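Local coordinates for penicillin-binding protein 1A (PDB 5CXW) that polymerises glycan strands and cross-links their peptides to build peptidoglycan, its C-terminal transpeptidase domain being the target of penicillin, at residues A[94-106]-A[143-155]. Sequence-based numbering, arbitrary orientation.
Sequences QTGSSFKVFALVA and IAEALKMSLNTSY. With 35P ((2R,4S)-5,5-dimethyl-2-{(1R)-2-oxo-1-[(phenoxyacetyl)amino]ethyl}-1,3-thiazolidine-4-carboxylic acid), chain C.
The penicillin-binding site of the transpeptidase domain lies where S97 and K100 meet S150 and N152. S97 OG is bonded covalently to C6 of the opened penicillin V, as expected for the acyl-ester nucleophile, and S97 N donates to O17 of the same ester at 2.7 Å. K100, one turn on, runs fully extended beyond CG and carries NZ to S150 and N152. There NZ donates to S150 OG at 2.9 Å and to N152 OD1 at 3.0 Å, the latter in the carbonyl plane on a lone pair; a weak third hydrogen bond goes to S97 OG. The N152 side chain crosses the lysine at about a right angle, and its ND2 bonds weakly to O18 of the drug. S150 OG, also held by K291 NZ, accepts from the thiazolidine N7 at 3.0 Å. S150 sits at the positive-phi C-prime position of a Schellman motif that ends helix 143-149. Further from the drug, K100 CB and CG lie against Y155 CD2, while L104 CD1 meets I143 CD1 at 3.5 Å and Y155 OH hydrogen-bonds to I143 O. S97 and K100 supply the SxxK motif, and S150 and N152 the SxN motif, typical of penicillin-binding transpeptidases; K291 probably belongs to the K(T/S)G motif.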
loop_
_atom_site.group_PDB
_atom_site.type_symbol
_atom_site.label_atom_id
_atom_site.label_comp_id
_atom_site.label_asym_id
_atom_site.label_seq_id
_atom_site.Cartn_x
_atom_site.Cartn_y
_atom_site.Cartn_z
ATOM N N GLN A 94 11.316 0.481 -1.263
ATOM C CA GLN A 94 10.848 0.349 -2.644
ATOM C C GLN A 94 9.599 -0.514 -2.675
ATOM O O GLN A 94 9.524 -1.542 -1.984
ATOM C CB GLN A 94 11.914 -0.279 -3.569
ATOM C CG GLN A 94 13.195 0.550 -3.591
ATOM C CD GLN A 94 14.166 -0.040 -4.561
ATOM O OE1 GLN A 94 14.575 -1.173 -4.395
ATOM N NE2 GLN A 94 14.533 0.701 -5.575
ATOM N N THR A 95 8.623 -0.092 -3.454
ATOM C CA THR A 95 7.293 -0.745 -3.531
ATOM C C THR A 95 7.088 -1.694 -4.693
ATOM O O THR A 95 6.065 -2.456 -4.725
ATOM C CB THR A 95 6.204 0.348 -3.602
ATOM O OG1 THR A 95 6.511 1.220 -4.687
ATOM C CG2 THR A 95 6.184 1.111 -2.315
ATOM N N GLY A 96 8.003 -1.634 -5.691
ATOM C CA GLY A 96 7.875 -2.449 -6.855
ATOM C C GLY A 96 6.532 -2.200 -7.515
ATOM O O GLY A 96 6.033 -1.077 -7.518
ATOM N N SER A 97 5.950 -3.272 -8.048
ATOM C CA SER A 97 4.761 -3.175 -8.885
ATOM C C SER A 97 3.522 -2.729 -8.141
ATOM O O SER A 97 2.517 -2.429 -8.801
ATOM C CB SER A 97 4.460 -4.495 -9.530
ATOM O OG SER A 97 5.512 -4.868 -10.443
ATOM N N SER A 98 3.557 -2.640 -6.814
ATOM C CA SER A 98 2.392 -2.140 -6.098
ATOM C C SER A 98 2.162 -0.666 -6.424
ATOM O O SER A 98 1.057 -0.141 -6.212
ATOM C CB SER A 98 2.483 -2.395 -4.602
ATOM O OG SER A 98 3.550 -1.716 -3.979
ATOM N N PHE A 99 3.194 0.002 -6.966
ATOM C CA PHE A 99 3.077 1.403 -7.295
ATOM C C PHE A 99 2.372 1.610 -8.654
ATOM O O PHE A 99 1.945 2.764 -8.965
ATOM C CB PHE A 99 4.450 2.066 -7.341
ATOM C CG PHE A 99 4.447 3.435 -6.716
ATOM C CD1 PHE A 99 4.317 3.549 -5.357
ATOM C CD2 PHE A 99 4.537 4.583 -7.469
ATOM C CE1 PHE A 99 4.261 4.760 -4.752
ATOM C CE2 PHE A 99 4.518 5.825 -6.839
ATOM C CZ PHE A 99 4.366 5.906 -5.496
ATOM N N LYS A 100 2.180 0.533 -9.447
ATOM C CA LYS A 100 1.569 0.681 -10.750
ATOM C C LYS A 100 0.162 1.281 -10.696
ATOM O O LYS A 100 -0.306 1.876 -11.686
ATOM C CB LYS A 100 1.473 -0.674 -11.506
ATOM C CG LYS A 100 2.814 -1.194 -11.962
ATOM C CD LYS A 100 2.747 -2.557 -12.607
ATOM C CE LYS A 100 4.149 -2.977 -12.941
ATOM N NZ LYS A 100 4.153 -4.328 -13.384
ATOM N N VAL A 101 -0.548 1.029 -9.601
ATOM C CA VAL A 101 -1.929 1.504 -9.457
ATOM C C VAL A 101 -1.970 3.000 -9.592
ATOM O O VAL A 101 -2.965 3.550 -10.054
ATOM C CB VAL A 101 -2.646 1.032 -8.156
ATOM C CG1 VAL A 101 -2.593 -0.455 -8.045
ATOM C CG2 VAL A 101 -2.105 1.746 -6.926
ATOM N N PHE A 102 -0.884 3.698 -9.226
ATOM C CA PHE A 102 -0.905 5.169 -9.345
ATOM C C PHE A 102 -0.731 5.630 -10.773
ATOM O O PHE A 102 -1.251 6.695 -11.137
ATOM C CB PHE A 102 0.126 5.806 -8.376
ATOM C CG PHE A 102 -0.111 5.364 -6.986
ATOM C CD1 PHE A 102 -1.349 5.592 -6.383
ATOM C CD2 PHE A 102 0.828 4.659 -6.281
ATOM C CE1 PHE A 102 -1.623 5.125 -5.104
ATOM C CE2 PHE A 102 0.550 4.196 -4.988
ATOM C CZ PHE A 102 -0.684 4.417 -4.404
ATOM N N ALA A 103 -0.007 4.856 -11.583
ATOM C CA ALA A 103 0.002 5.113 -13.020
ATOM C C ALA A 103 -1.379 4.920 -13.611
ATOM O O ALA A 103 -1.824 5.635 -14.507
ATOM C CB ALA A 103 1.015 4.283 -13.755
ATOM N N LEU A 104 -2.101 3.930 -13.127
ATOM C CA LEU A 104 -3.466 3.715 -13.620
ATOM C C LEU A 104 -4.421 4.820 -13.206
ATOM O O LEU A 104 -5.227 5.323 -14.019
ATOM C CB LEU A 104 -3.950 2.359 -13.152
ATOM C CG LEU A 104 -5.308 1.919 -13.683
ATOM C CD1 LEU A 104 -5.450 1.934 -15.181
ATOM C CD2 LEU A 104 -5.663 0.547 -13.156
ATOM N N VAL A 105 -4.277 5.283 -11.958
ATOM C CA VAL A 105 -5.001 6.468 -11.548
ATOM C C VAL A 105 -4.747 7.614 -12.503
ATOM O O VAL A 105 -5.686 8.275 -12.990
ATOM C CB VAL A 105 -4.671 6.935 -10.100
ATOM C CG1 VAL A 105 -5.324 8.244 -9.794
ATOM C CG2 VAL A 105 -5.145 5.905 -9.064
ATOM N N ALA A 106 -3.475 7.897 -12.734
ATOM C CA ALA A 106 -3.096 9.019 -13.583
ATOM C C ALA A 106 -3.696 8.910 -14.996
ATOM O O ALA A 106 -4.159 9.910 -15.563
ATOM C CB ALA A 106 -1.591 9.106 -13.724
ATOM N N ILE A 143 -4.915 -2.211 -20.381
ATOM C CA ILE A 143 -4.212 -1.850 -19.146
ATOM C C ILE A 143 -4.772 -2.486 -17.849
ATOM O O ILE A 143 -4.044 -2.600 -16.859
ATOM C CB ILE A 143 -4.044 -0.339 -19.014
ATOM C CG1 ILE A 143 -5.357 0.407 -18.913
ATOM C CG2 ILE A 143 -3.183 0.183 -20.140
ATOM C CD1 ILE A 143 -5.163 1.928 -18.676
ATOM N N ALA A 144 -6.003 -2.935 -17.846
ATOM C CA ALA A 144 -6.517 -3.738 -16.730
ATOM C C ALA A 144 -5.877 -5.145 -16.681
ATOM O O ALA A 144 -5.426 -5.601 -15.598
ATOM C CB ALA A 144 -7.985 -3.862 -16.801
ATOM N N GLU A 145 -5.799 -5.788 -17.839
ATOM C CA GLU A 145 -5.148 -7.086 -17.962
ATOM C C GLU A 145 -3.664 -6.961 -17.623
ATOM O O GLU A 145 -3.116 -7.802 -16.923
ATOM C CB GLU A 145 -5.392 -7.658 -19.352
ATOM C CG GLU A 145 -4.707 -8.986 -19.654
ATOM C CD GLU A 145 -5.426 -10.218 -19.162
ATOM O OE1 GLU A 145 -4.866 -11.317 -19.362
ATOM O OE2 GLU A 145 -6.537 -10.096 -18.623
ATOM N N ALA A 146 -3.008 -5.891 -18.097
ATOM C CA ALA A 146 -1.586 -5.703 -17.798
ATOM C C ALA A 146 -1.355 -5.423 -16.314
ATOM O O ALA A 146 -0.299 -5.738 -15.837
ATOM C CB ALA A 146 -0.986 -4.587 -18.657
ATOM N N LEU A 147 -2.342 -4.876 -15.610
ATOM C CA LEU A 147 -2.167 -4.655 -14.172
ATOM C C LEU A 147 -2.199 -6.021 -13.452
ATOM O O LEU A 147 -1.359 -6.316 -12.581
ATOM C CB LEU A 147 -3.239 -3.752 -13.579
ATOM C CG LEU A 147 -3.034 -3.379 -12.098
ATOM C CD1 LEU A 147 -1.856 -2.383 -11.881
ATOM C CD2 LEU A 147 -4.318 -2.795 -11.569
ATOM N N LYS A 148 -3.201 -6.815 -13.804
ATOM C CA LYS A 148 -3.351 -8.170 -13.204
ATOM C C LYS A 148 -2.084 -8.987 -13.454
ATOM O O LYS A 148 -1.547 -9.613 -12.541
ATOM C CB LYS A 148 -4.609 -8.837 -13.748
ATOM C CG LYS A 148 -4.825 -10.249 -13.219
ATOM C CD LYS A 148 -6.094 -10.883 -13.782
ATOM C CE LYS A 148 -6.078 -11.143 -15.266
ATOM N NZ LYS A 148 -7.478 -11.504 -15.734
ATOM N N MET A 149 -1.607 -9.010 -14.697
ATOM C CA MET A 149 -0.416 -9.811 -15.026
ATOM C C MET A 149 0.880 -9.149 -14.570
ATOM O O MET A 149 1.959 -9.765 -14.602
ATOM C CB MET A 149 -0.358 -10.061 -16.538
ATOM C CG MET A 149 -1.457 -10.963 -17.014
ATOM S SD MET A 149 -1.408 -11.099 -18.836
ATOM C CE MET A 149 0.112 -12.005 -18.981
ATOM N N SER A 150 0.754 -7.902 -14.155
ATOM C CA SER A 150 1.833 -7.051 -13.674
ATOM C C SER A 150 2.960 -6.919 -14.690
ATOM O O SER A 150 4.104 -7.275 -14.443
ATOM C CB SER A 150 2.316 -7.477 -12.299
ATOM O OG SER A 150 2.858 -6.311 -11.669
ATOM N N LEU A 151 2.558 -6.446 -15.864
ATOM C CA LEU A 151 3.528 -6.289 -16.937
ATOM C C LEU A 151 4.283 -4.978 -16.829
ATOM O O LEU A 151 3.699 -3.922 -17.031
ATOM C CB LEU A 151 2.848 -6.451 -18.286
ATOM C CG LEU A 151 2.071 -7.777 -18.427
ATOM C CD1 LEU A 151 1.354 -7.755 -19.776
ATOM C CD2 LEU A 151 2.959 -8.957 -18.279
ATOM N N ASN A 152 5.574 -5.045 -16.549
ATOM C CA ASN A 152 6.439 -3.852 -16.451
ATOM C C ASN A 152 6.462 -3.076 -17.768
ATOM O O ASN A 152 6.454 -1.837 -17.780
ATOM C CB ASN A 152 7.854 -4.223 -16.109
ATOM C CG ASN A 152 8.049 -4.591 -14.674
ATOM O OD1 ASN A 152 7.109 -4.800 -13.888
ATOM N ND2 ASN A 152 9.361 -4.708 -14.303
ATOM N N THR A 153 6.550 -3.805 -18.875
ATOM C CA THR A 153 6.740 -3.159 -20.180
ATOM C C THR A 153 5.478 -2.322 -20.492
ATOM O O THR A 153 5.559 -1.132 -20.883
ATOM C CB THR A 153 6.964 -4.215 -21.250
ATOM O OG1 THR A 153 5.874 -5.120 -21.214
ATOM C CG2 THR A 153 8.290 -4.944 -21.059
ATOM N N SER A 154 4.304 -2.914 -20.292
ATOM C CA SER A 154 3.054 -2.233 -20.613
ATOM C C SER A 154 2.870 -0.985 -19.753
ATOM O O SER A 154 2.437 0.070 -20.232
ATOM C CB SER A 154 1.903 -3.195 -20.297
ATOM O OG SER A 154 2.013 -4.422 -21.023
ATOM N N TYR A 155 3.214 -1.100 -18.471
ATOM C CA TYR A 155 3.047 0.024 -17.519
ATOM C C TYR A 155 4.073 1.136 -17.823
ATOM O O TYR A 155 3.795 2.301 -17.591
ATOM C CB TYR A 155 2.982 -0.455 -16.031
ATOM C CG TYR A 155 1.509 -0.615 -15.740
ATOM C CD1 TYR A 155 0.774 -1.697 -16.234
ATOM C CD2 TYR A 155 0.816 0.369 -15.100
ATOM C CE1 TYR A 155 -0.619 -1.766 -16.088
ATOM C CE2 TYR A 155 -0.556 0.353 -14.940
ATOM C CZ TYR A 155 -1.288 -0.715 -15.431
ATOM O OH TYR A 155 -2.647 -0.714 -15.342
HETATM C C24 35P C . 13.835 -8.509 -12.067
HETATM C C23 35P C . 15.008 -9.207 -11.788
HETATM C C22 35P C . 15.149 -9.872 -10.591
HETATM C C21 35P C . 14.132 -9.872 -9.648
HETATM C C20 35P C . 12.960 -9.194 -9.902
HETATM C C19 35P C . 12.803 -8.512 -11.132
HETATM O O1 35P C . 11.658 -7.829 -11.463
HETATM C C2 35P C . 10.494 -8.017 -10.664
HETATM C C3 35P C . 9.314 -7.420 -11.379
HETATM O O18 35P C . 9.317 -7.333 -12.599
HETATM N N4 35P C . 8.324 -7.049 -10.582
HETATM C C5 35P C . 7.080 -6.512 -11.112
HETATM C C6 35P C . 6.473 -5.685 -10.053
HETATM O O17 35P C . 6.735 -5.768 -8.836
HETATM C C8 35P C . 6.017 -7.615 -11.543
HETATM N N7 35P C . 5.187 -7.672 -10.374
HETATM S S11 35P C . 6.532 -9.225 -11.807
HETATM C C10 35P C . 5.808 -9.964 -10.420
HETATM C C12 35P C . 6.786 -10.927 -9.749
HETATM C C15 35P C . 4.564 -10.753 -10.733
HETATM C C9 35P C . 5.522 -8.772 -9.500
HETATM C C13 35P C . 4.478 -8.888 -8.434
HETATM O O14 35P C . 3.328 -8.432 -8.720
HETATM O O16 35P C . 4.829 -9.374 -7.338
#